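Local coordinates for protein pectinesterase 1 (PDB 1XG2) that hydrolyses the methyl esters of pectin in the plant cell wall, releasing methanol and probably preparing the wall for softening during fruit ripening, at residues E20-A25 with S50-L55. Numbering follows the deposited sequence.
Sequences EAVAAA and SNKMNL
K52, the centre of an inverse gamma turn in the loop between strands 46-48 and 55-59, reaches to the C-terminal end of helix 18-24, where its ammonium group donates hydrogen bonds to two backbone carbonyls. The shorter bond runs from K52 NZ to A25 O at 2.7 Å; a C=O...N angle of 150° and a position somewhat tilted from the carbonyl plane show a fairly direct approach. The other, K52 NZ to A23 O at 3.1 Å, comes from above the carbonyl plane, with an angle of 119° at the oxygen. A third partner lies just beyond the helix: D27 OD1 forms a salt bridge with the same NZ and also accepts a bond from N51 ND2, tying the aspartate to both residues.

The lysine chain is bent at chi2 (-58°) and then extended through its last two torsions, which carries CE to within 3.3 Å of V22 O. A25 N donates to V22 O at 3.1 Å, and the lysine's CE methylene lies against the same oxygen in a van der Waals contact.

Apolar contact comes from L55, at the start of strand 55-59, whose two methyls divide between two residues, V22 and A25. CD1 meets V22 CG1 at 4.1 Å, the two side chains crossing obliquely, and CD2 meets A25 CB at 4.2 Å. L55 and A25 both also touch Y33 of strand 33-37, so the helix end is packed onto the N-terminal part of the right-handed parallel beta-helix.

A methionine in place of K52 would probably leave A23 O and A25 O without this donor and D27 without its cationic mate. Backbone carbonyls at and just past a helix C-terminus carry partial negative charge, and with the D27 carboxylate nearby they probably favour a protonated lysine; the contact thus reads as a buried lysine that probably offsets the partial negative charge of a helix end beside a small apolar patch.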
loop_
_atom_site.group_PDB
_atom_site.type_symbol
_atom_site.label_atom_id
_atom_site.label_comp_id
_atom_site.label_asym_id
_atom_site.label_seq_id
_atom_site.Cartn_x
_atom_site.Cartn_y
_atom_site.Cartn_z
ATOM N N GLU A 20 11.712 -13.927 16.610
ATOM C CA GLU A 20 11.336 -14.632 17.835
ATOM C C GLU A 20 10.445 -13.771 18.733
ATOM O O GLU A 20 9.464 -14.251 19.295
ATOM C CB GLU A 20 12.575 -15.014 18.639
ATOM C CG GLU A 20 13.467 -16.092 18.055
ATOM C CD GLU A 20 14.788 -16.167 18.815
ATOM O OE1 GLU A 20 14.806 -16.825 19.878
ATOM O OE2 GLU A 20 15.790 -15.539 18.384
ATOM N N ALA A 21 10.802 -12.497 18.869
ATOM C CA ALA A 21 10.021 -11.568 19.680
ATOM C C ALA A 21 8.615 -11.355 19.121
ATOM O O ALA A 21 7.637 -11.314 19.873
ATOM C CB ALA A 21 10.754 -10.235 19.820
ATOM N N VAL A 22 8.507 -11.240 17.800
ATOM C CA VAL A 22 7.206 -11.075 17.179
ATOM C C VAL A 22 6.331 -12.309 17.416
ATOM O O VAL A 22 5.169 -12.175 17.789
ATOM C CB VAL A 22 7.327 -10.772 15.672
ATOM C CG1 VAL A 22 5.962 -10.806 15.008
ATOM C CG2 VAL A 22 8.005 -9.415 15.462
ATOM N N ALA A 23 6.891 -13.501 17.214
ATOM C CA ALA A 23 6.162 -14.749 17.466
ATOM C C ALA A 23 5.650 -14.870 18.911
ATOM O O ALA A 23 4.536 -15.347 19.138
ATOM C CB ALA A 23 7.034 -15.960 17.109
ATOM N N ALA A 24 6.436 -14.407 19.874
ATOM C CA ALA A 24 6.066 -14.494 21.287
ATOM C C ALA A 24 5.141 -13.362 21.716
ATOM O O ALA A 24 4.618 -13.381 22.824
ATOM C CB ALA A 24 7.318 -14.481 22.155
ATOM N N ALA A 25 4.955 -12.358 20.865
ATOM C CA ALA A 25 4.053 -11.259 21.196
ATOM C C ALA A 25 2.623 -11.798 21.248
ATOM O O ALA A 25 2.302 -12.749 20.550
ATOM C CB ALA A 25 4.171 -10.149 20.179
ATOM N N SER A 50 -1.543 -10.795 10.563
ATOM C CA SER A 50 -2.779 -10.096 10.857
ATOM C C SER A 50 -3.199 -10.261 12.304
ATOM O O SER A 50 -3.833 -9.373 12.870
ATOM C CB SER A 50 -3.898 -10.539 9.897
ATOM O OG SER A 50 -4.211 -11.908 10.044
ATOM N N ASN A 51 -2.819 -11.377 12.916
ATOM C CA ASN A 51 -3.157 -11.624 14.324
ATOM C C ASN A 51 -2.277 -10.837 15.307
ATOM O O ASN A 51 -2.633 -10.687 16.474
ATOM C CB ASN A 51 -3.129 -13.127 14.660
ATOM C CG ASN A 51 -1.821 -13.806 14.274
ATOM O OD1 ASN A 51 -1.487 -13.893 13.090
ATOM N ND2 ASN A 51 -1.046 -14.236 15.270
ATOM N N LYS A 52 -1.135 -10.339 14.837
ATOM C CA LYS A 52 -0.221 -9.556 15.665
ATOM C C LYS A 52 -0.607 -8.089 15.584
ATOM O O LYS A 52 -0.018 -7.313 14.834
ATOM C CB LYS A 52 1.223 -9.759 15.210
ATOM C CG LYS A 52 1.732 -11.193 15.310
ATOM C CD LYS A 52 1.653 -11.772 16.738
ATOM C CE LYS A 52 2.226 -13.209 16.776
ATOM N NZ LYS A 52 2.030 -13.846 18.107
ATOM N N MET A 53 -1.601 -7.728 16.386
ATOM C CA MET A 53 -2.222 -6.410 16.376
ATOM C C MET A 53 -1.573 -5.478 17.401
ATOM O O MET A 53 -1.114 -5.895 18.456
ATOM C CB MET A 53 -3.708 -6.580 16.695
ATOM C CG MET A 53 -4.491 -7.184 15.526
ATOM S SD MET A 53 -6.124 -7.750 16.021
ATOM C CE MET A 53 -6.841 -6.143 16.394
ATOM N N ASN A 54 -1.567 -4.193 17.075
ATOM C CA ASN A 54 -1.118 -3.160 17.999
ATOM C C ASN A 54 0.319 -3.385 18.471
ATOM O O ASN A 54 0.656 -3.104 19.629
ATOM C CB ASN A 54 -2.088 -3.066 19.190
ATOM C CG ASN A 54 -3.459 -2.586 18.778
ATOM O OD1 ASN A 54 -3.589 -1.574 18.089
ATOM N ND2 ASN A 54 -4.495 -3.316 19.189
ATOM N N LEU A 55 1.150 -3.895 17.565
ATOM C CA LEU A 55 2.549 -4.162 17.844
ATOM C C LEU A 55 3.363 -2.936 17.471
ATOM O O LEU A 55 3.214 -2.422 16.366
ATOM C CB LEU A 55 3.050 -5.339 17.002
ATOM C CG LEU A 55 3.625 -6.570 17.690
ATOM C CD1 LEU A 55 4.355 -7.435 16.663
ATOM C CD2 LEU A 55 4.564 -6.205 18.836
#